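Local coordinates for protein GCN5-related N-acetyltransferase:Aminotransferase, class-II (Rhodopseudomonas palustris, PDB 2FIW) that binds acetyl coenzyme A and probably transfers its acetyl group to an amine, as expected of a GCN5-related N-acetyltransferase, at residues A19-I24 with V74-L79; F25-E30 with Y89-Y94. All coordinates share one frame; numbering follows the deposited sequence.

How the contacts relate
Both contacts use helix 18-32, contact 1 its first part and contact 2 the part that follows. Their centres lie 9 Å apart. On the sheet side contact 1 takes strand 72-80, and contact 2 takes the end of strand 84-90 and the turn after it. These two strands follow each other in the chain and pair antiparallel in the mixed sheet. Along the chain the segments alternate: 19-24, 25-30, 74-79, 89-94. The two contacts touch directly, with Val74 O 2.8 Å from His91 N and Phe76 N 2.9 Å from Tyr89 O, both probable hydrogen bonds. One helix thus packs on two neighbouring strands. Contact 1 is core packing, and contact 2 reaches the acetyl coenzyme A.

Contact 1 of 2, residues A19-I24 with V74-L79; sequences AVTAAI and VGFASL
Helix segment 19-24 crosses strand segment 74-79 nearly at a right angle (95°), with the axes 8.5 Å apart at closest approach, and Thr21 and Ile24 meet the strand at Phe76 and Gly75. Thr21 makes a CH-pi contact, its methyl CG2 over the middle of the Phe76 ring, 3.4 Å from the centroid and 4° off the ring normal. With CG2 anti to the backbone N, OG1 turns back along the helix and is hydrogen-bonded to Asp17 O. Ile24 CG2 meets the ring near its plane, 4.1 Å from Phe76 CD1. Ile24 CD1 reaches the strand backbone, 3.7 Å from Gly75 N. A leucine in place of Phe76 has no ring face, which would probably leave Thr21 CG2 without its CH-pi partner and Ile24 CG2 without the ring edge it packs on. Val74 and Gly75 share Ala67 of strand 63-69 as partner in a classic beta bulge. The helix thus packs on one face of the central sheet of the alpha-beta-alpha GNAT fold. The Val74 side chain leaves the strand away from it and touches Val99 of helix 99-112. Thr21 also touches Ile66 of strand 63-69 and Leu59 of helix 52-60.

Contact 2 of 2, residues F25-E30 with Y89-Y94; sequences FVASIE and YVHPDY. With ACO (acetyl coenzyme *a), chain C.
A chi1 of 167° swings the Phe25 ring away from its own backbone N and beside Tyr89, and a similar torsion carries Ser28 OG to Val90. The rings form an edge-to-face pair. The edge of Phe25 meets a face of Tyr89, with centroids 4.8 Å apart and planes at 65°. Ile29 CG1 packs 3.9 Å from Tyr89 CE1, while its CD1 lies over a face of the Phe25 ring. Ser28 OG sits at the edge of the Tyr89 ring. It lies 3.0 Å from Val90 O and 2.6 Å from O9P of acetyl coenzyme A. Val90 N donates a hydrogen bond to the same O9P over 3.0 Å, fairly straight at 160°. A backbone N-H of this strand holding a pantetheine carbonyl is the usual GNAT way of binding the cofactor arm. Tyr89 CD1 also touches the cofactor, 3.6 Å from C6P. Beyond the strand, Ala27 CB packs 3.8 Å from Pro92 CD. Strand 84-90 runs beside strand 72-80 in the sheet. Trp45 NE1 of helix 39-46 is hydrogen-bonded to Tyr89 OH, and Phe55 of helix 52-60 meets the Phe25 ring.

Contact 1 of 2, residues A19-I24 with V74-L79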
ATOM      1  N   ALA A  19       7.319  10.190 -10.036  1.00 39.13           N
ATOM      2  CA  ALA A  19       6.177  10.256 -10.950  1.00 39.67           C
ATOM      3  C   ALA A  19       5.513   8.897 -11.214  1.00 39.71           C
ATOM      4  O   ALA A  19       4.288   8.825 -11.229  1.00 40.06           O
ATOM      5  CB  ALA A  19       6.569  10.933 -12.275  1.00 39.28           C
ATOM      6  N   VAL A  20       6.298   7.837 -11.439  1.00 39.21           N
ATOM      7  CA  VAL A  20       5.706   6.509 -11.658  1.00 39.21           C
ATOM      8  C   VAL A  20       4.977   5.989 -10.405  1.00 38.70           C
ATOM      9  O   VAL A  20       4.001   5.256 -10.506  1.00 38.90           O
ATOM     10  CB  VAL A  20       6.726   5.441 -12.222  1.00 39.42           C
ATOM     11  CG1 VAL A  20       7.516   5.997 -13.427  1.00 39.95           C
ATOM     12  CG2 VAL A  20       7.680   4.938 -11.142  1.00 40.31           C
ATOM     13  N   THR A  21       5.461   6.384  -9.229  1.00 37.98           N
ATOM     14  CA  THR A  21       4.872   5.976  -7.963  1.00 37.35           C
ATOM     15  C   THR A  21       3.515   6.655  -7.786  1.00 36.15           C
ATOM     16  O   THR A  21       2.557   6.024  -7.350  1.00 36.31           O
ATOM     17  CB  THR A  21       5.809   6.317  -6.764  1.00 37.42           C
ATOM     18  OG1 THR A  21       7.099   5.748  -6.999  1.00 40.37           O
ATOM     19  CG2 THR A  21       5.293   5.715  -5.508  1.00 37.68           C
ATOM     20  N   ALA A  22       3.464   7.943  -8.112  1.00 34.75           N
ATOM     21  CA  ALA A  22       2.247   8.730  -8.049  1.00 33.94           C
ATOM     22  C   ALA A  22       1.247   8.201  -9.051  1.00 33.03           C
ATOM     23  O   ALA A  22       0.067   8.190  -8.768  1.00 33.26           O
ATOM     24  CB  ALA A  22       2.534  10.225  -8.296  1.00 33.79           C
ATOM     25  N   ALA A  23       1.740   7.728 -10.196  1.00 32.27           N
ATOM     26  CA  ALA A  23       0.930   7.111 -11.232  1.00 31.82           C
ATOM     27  C   ALA A  23       0.348   5.739 -10.863  1.00 31.86           C
ATOM     28  O   ALA A  23      -0.792   5.424 -11.225  1.00 32.29           O
ATOM     29  CB  ALA A  23       1.716   7.029 -12.523  1.00 31.78           C
ATOM     30  N   ILE A  24       1.109   4.919 -10.146  1.00 31.65           N
ATOM     31  CA  ILE A  24       0.605   3.607  -9.690  1.00 31.23           C
ATOM     32  C   ILE A  24      -0.479   3.812  -8.634  1.00 31.90           C
ATOM     33  O   ILE A  24      -1.460   3.070  -8.579  1.00 32.16           O
ATOM     34  CB  ILE A  24       1.753   2.717  -9.099  1.00 31.33           C
ATOM     35  CG1 ILE A  24       2.642   2.164 -10.217  1.00 30.50           C
ATOM     36  CG2 ILE A  24       1.193   1.576  -8.265  1.00 29.85           C
ATOM     37  CD1 ILE A  24       4.038   1.745  -9.747  1.00 30.23           C
ATOM     38  N   VAL A  74       5.478  -1.850 -10.919  1.00 36.61           N
ATOM     39  CA  VAL A  74       4.116  -2.362 -10.997  1.00 35.62           C
ATOM     40  C   VAL A  74       3.394  -2.270  -9.644  1.00 34.94           C
ATOM     41  O   VAL A  74       2.236  -2.670  -9.542  1.00 34.94           O
ATOM     42  CB  VAL A  74       4.073  -3.857 -11.488  1.00 35.68           C
ATOM     43  CG1 VAL A  74       4.651  -3.989 -12.896  1.00 36.63           C
ATOM     44  CG2 VAL A  74       4.790  -4.796 -10.529  1.00 34.32           C
ATOM     45  N   GLY A  75       4.090  -1.760  -8.623  1.00 33.51           N
ATOM     46  CA  GLY A  75       3.574  -1.704  -7.260  1.00 32.05           C
ATOM     47  C   GLY A  75       4.577  -1.106  -6.295  1.00 31.29           C
ATOM     48  O   GLY A  75       5.780  -1.091  -6.572  1.00 30.76           O
ATOM     49  N   PHE A  76       4.089  -0.590  -5.168  1.00 29.90           N
ATOM     50  CA  PHE A  76       4.970  -0.099  -4.112  1.00 29.60           C
ATOM     51  C   PHE A  76       4.308  -0.203  -2.725  1.00 29.86           C
ATOM     52  O   PHE A  76       3.066  -0.306  -2.593  1.00 30.36           O
ATOM     53  CB  PHE A  76       5.462   1.342  -4.397  1.00 29.50           C
ATOM     54  CG  PHE A  76       4.429   2.397  -4.112  1.00 29.81           C
ATOM     55  CD1 PHE A  76       3.407   2.660  -5.037  1.00 28.78           C
ATOM     56  CD2 PHE A  76       4.441   3.094  -2.899  1.00 28.99           C
ATOM     57  CE1 PHE A  76       2.440   3.624  -4.760  1.00 28.95           C
ATOM     58  CE2 PHE A  76       3.483   4.061  -2.618  1.00 28.43           C
ATOM     59  CZ  PHE A  76       2.480   4.329  -3.554  1.00 28.19           C
ATOM     60  N   ALA A  77       5.135  -0.211  -1.690  1.00 29.31           N
ATOM     61  CA  ALA A  77       4.619  -0.202  -0.330  1.00 29.46           C
ATOM     62  C   ALA A  77       5.571   0.579   0.566  1.00 29.63           C
ATOM     63  O   ALA A  77       6.744   0.752   0.238  1.00 29.00           O
ATOM     64  CB  ALA A  77       4.402  -1.625   0.187  1.00 28.71           C
ATOM     65  N   SER A  78       5.049   1.050   1.694  1.00 30.65           N
ATOM     66  CA  SER A  78       5.775   1.975   2.535  1.00 31.59           C
ATOM     67  C   SER A  78       5.568   1.687   4.000  1.00 33.01           C
ATOM     68  O   SER A  78       4.441   1.620   4.497  1.00 32.39           O
ATOM     69  CB  SER A  78       5.358   3.401   2.222  1.00 31.41           C
ATOM     70  OG  SER A  78       6.411   4.310   2.483  1.00 32.20           O
ATOM     71  N   LEU A  79       6.683   1.491   4.691  1.00 35.01           N
ATOM     72  CA  LEU A  79       6.654   1.345   6.130  1.00 37.01           C
ATOM     73  C   LEU A  79       6.946   2.700   6.781  1.00 38.31           C
ATOM     74  O   LEU A  79       7.933   3.357   6.443  1.00 38.16           O
ATOM     75  CB  LEU A  79       7.669   0.283   6.572  1.00 37.03           C
ATOM     76  CG  LEU A  79       7.744   0.012   8.075  1.00 36.55           C
ATOM     77  CD1 LEU A  79       6.654  -0.966   8.486  1.00 35.10           C
ATOM     78  CD2 LEU A  79       9.126  -0.544   8.383  1.00 36.73           C
TER

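Contact 2 of 2, residues F25-E30 with Y89-Y94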
ATOM      1  N   PHE A  25      -0.265   4.825  -7.796  1.00 32.11           N
ATOM      2  CA  PHE A  25      -1.113   5.165  -6.667  1.00 32.23           C
ATOM      3  C   PHE A  25      -2.499   5.631  -7.155  1.00 32.69           C
ATOM      4  O   PHE A  25      -3.523   5.086  -6.720  1.00 32.85           O
ATOM      5  CB  PHE A  25      -0.377   6.227  -5.839  1.00 31.41           C
ATOM      6  CG  PHE A  25      -1.212   6.928  -4.790  1.00 31.21           C
ATOM      7  CD1 PHE A  25      -1.813   8.165  -5.068  1.00 29.75           C
ATOM      8  CD2 PHE A  25      -1.302   6.414  -3.498  1.00 28.09           C
ATOM      9  CE1 PHE A  25      -2.542   8.832  -4.087  1.00 30.99           C
ATOM     10  CE2 PHE A  25      -2.026   7.056  -2.516  1.00 27.46           C
ATOM     11  CZ  PHE A  25      -2.647   8.276  -2.794  1.00 30.49           C
ATOM     12  N   VAL A  26      -2.534   6.598  -8.073  1.00 33.10           N
ATOM     13  CA  VAL A  26      -3.820   7.078  -8.571  1.00 33.66           C
ATOM     14  C   VAL A  26      -4.540   6.025  -9.420  1.00 34.06           C
ATOM     15  O   VAL A  26      -5.760   5.923  -9.327  1.00 35.28           O
ATOM     16  CB  VAL A  26      -3.790   8.489  -9.286  1.00 33.89           C
ATOM     17  CG1 VAL A  26      -2.753   9.402  -8.695  1.00 32.84           C
ATOM     18  CG2 VAL A  26      -3.632   8.368 -10.767  1.00 34.19           C
ATOM     19  N   ALA A  27      -3.810   5.243 -10.226  1.00 33.71           N
ATOM     20  CA  ALA A  27      -4.446   4.231 -11.070  1.00 33.32           C
ATOM     21  C   ALA A  27      -5.014   3.087 -10.242  1.00 33.87           C
ATOM     22  O   ALA A  27      -6.073   2.554 -10.549  1.00 33.49           O
ATOM     23  CB  ALA A  27      -3.481   3.724 -12.095  1.00 33.46           C
ATOM     24  N   SER A  28      -4.298   2.718  -9.185  1.00 34.41           N
ATOM     25  CA  SER A  28      -4.731   1.693  -8.228  1.00 34.92           C
ATOM     26  C   SER A  28      -6.037   2.092  -7.528  1.00 35.31           C
ATOM     27  O   SER A  28      -6.952   1.289  -7.378  1.00 35.16           O
ATOM     28  CB  SER A  28      -3.631   1.489  -7.188  1.00 34.86           C
ATOM     29  OG  SER A  28      -3.926   0.411  -6.323  1.00 36.31           O
ATOM     30  N   ILE A  29      -6.102   3.348  -7.093  1.00 36.29           N
ATOM     31  CA  ILE A  29      -7.280   3.901  -6.440  1.00 36.15           C
ATOM     32  C   ILE A  29      -8.496   4.003  -7.393  1.00 36.85           C
ATOM     33  O   ILE A  29      -9.583   3.516  -7.072  1.00 37.23           O
ATOM     34  CB  ILE A  29      -6.939   5.254  -5.794  1.00 36.03           C
ATOM     35  CG1 ILE A  29      -5.967   5.028  -4.622  1.00 35.30           C
ATOM     36  CG2 ILE A  29      -8.223   6.037  -5.378  1.00 34.74           C
ATOM     37  CD1 ILE A  29      -5.256   6.289  -4.181  1.00 33.66           C
ATOM     38  N   GLU A  30      -8.307   4.642  -8.543  0.50 37.04           N
ATOM     39  CA  GLU A  30      -9.377   4.800  -9.526  0.50 37.22           C
ATOM     40  C   GLU A  30     -10.012   3.454  -9.841  0.50 37.31           C
ATOM     41  O   GLU A  30     -11.228   3.260  -9.691  0.50 37.19           O
ATOM     42  CB  GLU A  30      -8.825   5.421 -10.811  0.50 37.05           C
ATOM     43  CG  GLU A  30      -8.395   6.884 -10.674  0.50 37.33           C
ATOM     44  CD  GLU A  30      -7.755   7.427 -11.939  0.50 37.60           C
ATOM     45  OE1 GLU A  30      -7.283   6.618 -12.779  0.50 37.63           O
ATOM     46  OE2 GLU A  30      -7.717   8.671 -12.084  0.50 37.33           O
ATOM     47  N   TYR A  89       0.154  -0.210  -2.785  1.00 33.51           N
ATOM     48  CA  TYR A  89      -0.550   0.100  -4.036  1.00 33.05           C
ATOM     49  C   TYR A  89       0.072  -0.677  -5.190  1.00 33.02           C
ATOM     50  O   TYR A  89       1.233  -0.474  -5.543  1.00 33.38           O
ATOM     51  CB  TYR A  89      -0.562   1.621  -4.321  1.00 32.59           C
ATOM     52  CG  TYR A  89      -1.270   2.391  -3.246  1.00 32.25           C
ATOM     53  CD1 TYR A  89      -2.652   2.604  -3.311  1.00 31.65           C
ATOM     54  CD2 TYR A  89      -0.575   2.873  -2.129  1.00 31.36           C
ATOM     55  CE1 TYR A  89      -3.331   3.288  -2.291  1.00 32.86           C
ATOM     56  CE2 TYR A  89      -1.234   3.558  -1.097  1.00 30.45           C
ATOM     57  CZ  TYR A  89      -2.616   3.768  -1.188  1.00 33.74           C
ATOM     58  OH  TYR A  89      -3.292   4.435  -0.177  1.00 33.96           O
ATOM     59  N   VAL A  90      -0.702  -1.592  -5.748  1.00 33.24           N
ATOM     60  CA  VAL A  90      -0.313  -2.343  -6.937  1.00 33.72           C
ATOM     61  C   VAL A  90      -1.063  -1.767  -8.125  1.00 34.11           C
ATOM     62  O   VAL A  90      -2.243  -1.457  -8.008  1.00 34.51           O
ATOM     63  CB  VAL A  90      -0.643  -3.853  -6.769  1.00 33.58           C
ATOM     64  CG1 VAL A  90      -0.253  -4.673  -8.049  1.00 33.09           C
ATOM     65  CG2 VAL A  90       0.055  -4.400  -5.510  1.00 33.04           C
ATOM     66  N   HIS A  91      -0.386  -1.616  -9.260  1.00 34.91           N
ATOM     67  CA  HIS A  91      -1.026  -1.114 -10.473  1.00 35.92           C
ATOM     68  C   HIS A  91      -2.181  -2.046 -10.830  1.00 36.15           C
ATOM     69  O   HIS A  91      -2.041  -3.262 -10.655  1.00 36.51           O
ATOM     70  CB  HIS A  91      -0.015  -1.029 -11.629  1.00 36.93           C
ATOM     71  CG  HIS A  91      -0.484  -0.193 -12.776  1.00 37.77           C
ATOM     72  ND1 HIS A  91      -1.197  -0.719 -13.838  1.00 39.96           N
ATOM     73  CD2 HIS A  91      -0.388   1.137 -13.008  1.00 38.50           C
ATOM     74  CE1 HIS A  91      -1.503   0.253 -14.681  1.00 39.99           C
ATOM     75  NE2 HIS A  91      -1.018   1.389 -14.207  1.00 39.55           N
ATOM     76  N   PRO A  92      -3.335  -1.491 -11.282  1.00 36.18           N
ATOM     77  CA  PRO A  92      -4.510  -2.315 -11.624  1.00 36.53           C
ATOM     78  C   PRO A  92      -4.261  -3.388 -12.701  1.00 36.98           C
ATOM     79  O   PRO A  92      -4.881  -4.435 -12.674  1.00 36.99           O
ATOM     80  CB  PRO A  92      -5.538  -1.293 -12.112  1.00 36.50           C
ATOM     81  CG  PRO A  92      -4.807  -0.052 -12.344  1.00 36.24           C
ATOM     82  CD  PRO A  92      -3.617  -0.055 -11.465  1.00 36.17           C
ATOM     83  N   ASP A  93      -3.339  -3.128 -13.620  1.00 37.72           N
ATOM     84  CA  ASP A  93      -2.958  -4.108 -14.625  1.00 38.22           C
ATOM     85  C   ASP A  93      -2.132  -5.286 -14.097  1.00 38.05           C
ATOM     86  O   ASP A  93      -1.933  -6.257 -14.821  1.00 37.70           O
ATOM     87  CB  ASP A  93      -2.256  -3.412 -15.796  1.00 38.53           C
ATOM     88  CG  ASP A  93      -3.216  -2.533 -16.599  1.00 40.30           C
ATOM     89  OD1 ASP A  93      -4.396  -2.926 -16.725  1.00 41.81           O
ATOM     90  OD2 ASP A  93      -2.812  -1.455 -17.086  1.00 42.40           O
ATOM     91  N   TYR A  94      -1.691  -5.226 -12.836  1.00 37.63           N
ATOM     92  CA  TYR A  94      -0.806  -6.267 -12.302  1.00 37.48           C
ATOM     93  C   TYR A  94      -1.251  -6.912 -11.007  1.00 37.49           C
ATOM     94  O   TYR A  94      -0.443  -7.564 -10.323  1.00 37.80           O
ATOM     95  CB  TYR A  94       0.609  -5.736 -12.168  1.00 37.68           C
ATOM     96  CG  TYR A  94       1.182  -5.322 -13.499  1.00 38.19           C
ATOM     97  CD1 TYR A  94       1.853  -6.245 -14.303  1.00 38.10           C
ATOM     98  CD2 TYR A  94       1.034  -4.020 -13.963  1.00 39.29           C
ATOM     99  CE1 TYR A  94       2.373  -5.881 -15.529  1.00 38.32           C
ATOM    100  CE2 TYR A  94       1.543  -3.641 -15.201  1.00 40.18           C
ATOM    101  CZ  TYR A  94       2.210  -4.580 -15.974  1.00 39.30           C
ATOM    102  OH  TYR A  94       2.732  -4.200 -17.186  1.00 40.45           O
TER
HETATM  103  N1A ACO C 200      -4.604 -17.102  -9.021  1.00 75.65           N
HETATM  104  C2A ACO C 200      -5.595 -16.761  -8.172  1.00 75.21           C
HETATM  105  N3A ACO C 200      -5.391 -15.879  -7.174  1.00 75.42           N
HETATM  106  C4A ACO C 200      -4.176 -15.280  -6.972  1.00 75.58           C
HETATM  107  C5A ACO C 200      -3.109 -15.577  -7.805  1.00 75.66           C
HETATM  108  C6A ACO C 200      -3.361 -16.561  -8.901  1.00 75.66           C
HETATM  109  N6A ACO C 200      -2.374 -16.914  -9.762  1.00 75.39           N
HETATM  110  N7A ACO C 200      -2.046 -14.856  -7.382  1.00 74.97           N
HETATM  111  C8A ACO C 200      -2.449 -14.125  -6.314  1.00 75.13           C
HETATM  112  N9A ACO C 200      -3.739 -14.394  -6.067  1.00 74.85           N
HETATM  113  C1B ACO C 200      -4.623 -13.834  -5.010  1.00 73.98           C
HETATM  114  C2B ACO C 200      -4.140 -14.037  -3.586  1.00 72.43           C
HETATM  115  O2B ACO C 200      -4.504 -15.330  -3.100  1.00 72.08           O
HETATM  116  C3B ACO C 200      -4.878 -12.929  -2.854  1.00 71.99           C
HETATM  117  O3B ACO C 200      -6.104 -13.400  -2.291  1.00 74.48           O
HETATM  118  P3B ACO C 200      -6.798 -12.688  -1.011  1.00 78.25           P
HETATM  119  O7A ACO C 200      -7.446 -11.399  -1.504  1.00 77.57           O
HETATM  120  O8A ACO C 200      -5.656 -12.430  -0.055  1.00 78.43           O
HETATM  121  O9A ACO C 200      -7.781 -13.741  -0.549  1.00 77.56           O
HETATM  122  C4B ACO C 200      -5.166 -11.856  -3.913  1.00 68.95           C
HETATM  123  O4B ACO C 200      -4.835 -12.425  -5.180  1.00 71.09           O
HETATM  124  C5B ACO C 200      -4.337 -10.587  -3.713  1.00 63.02           C
HETATM  125  O5B ACO C 200      -2.973 -10.977  -3.492  1.00 54.79           O
HETATM  126  P1A ACO C 200      -1.730 -10.296  -4.250  1.00 48.53           P
HETATM  127  O1A ACO C 200      -1.760 -10.672  -5.717  1.00 49.51           O
HETATM  128  O2A ACO C 200      -0.530 -10.628  -3.391  1.00 48.16           O
HETATM  129  O3A ACO C 200      -2.084  -8.732  -4.054  1.00 45.60           O
HETATM  130  P2A ACO C 200      -2.187  -7.682  -5.247  1.00 41.65           P
HETATM  131  O4A ACO C 200      -3.434  -7.992  -6.030  1.00 44.71           O
HETATM  132  O5A ACO C 200      -0.856  -7.653  -5.943  1.00 42.12           O
HETATM  133  O6A ACO C 200      -2.380  -6.270  -4.477  1.00 43.66           O
HETATM  134  CBP ACO C 200      -3.690  -4.636  -3.131  1.00 45.02           C
HETATM  135  CCP ACO C 200      -3.187  -6.080  -3.306  1.00 43.57           C
HETATM  136  CDP ACO C 200      -4.656  -4.623  -1.953  1.00 43.26           C
HETATM  137  CEP ACO C 200      -2.516  -3.708  -2.863  1.00 45.09           C
HETATM  138  CAP ACO C 200      -4.390  -4.126  -4.415  1.00 44.88           C
HETATM  139  OAP ACO C 200      -5.635  -4.807  -4.649  1.00 45.36           O
HETATM  140  C9P ACO C 200      -4.581  -2.621  -4.568  1.00 44.20           C
HETATM  141  O9P ACO C 200      -3.630  -1.879  -5.126  1.00 43.50           O
HETATM  142  N8P ACO C 200      -5.665  -2.080  -4.189  1.00 43.74           N
HETATM  143  C7P ACO C 200      -6.102  -0.680  -4.277  1.00 45.27           C
HETATM  144  C6P ACO C 200      -5.348   0.273  -3.348  1.00 44.80           C
HETATM  145  C5P ACO C 200      -5.562  -0.161  -1.930  1.00 46.14           C
HETATM  146  O5P ACO C 200      -6.671  -0.497  -1.532  1.00 47.39           O
HETATM  147  N4P ACO C 200      -4.486  -0.169  -1.158  1.00 46.34           N
HETATM  148  C3P ACO C 200      -4.450  -0.578   0.231  1.00 48.95           C
HETATM  149  C2P ACO C 200      -4.828   0.632   1.070  1.00 51.29           C
HETATM  150  S1P ACO C 200      -4.267   0.220   2.680  1.00 52.22           S
HETATM  151  C   ACO C 200      -2.878   1.118   2.885  1.00 52.42           C
HETATM  152  O   ACO C 200      -2.247   1.517   1.913  1.00 51.94           O
HETATM  153  CH3 ACO C 200      -2.485   1.395   4.119  1.00 52.75           C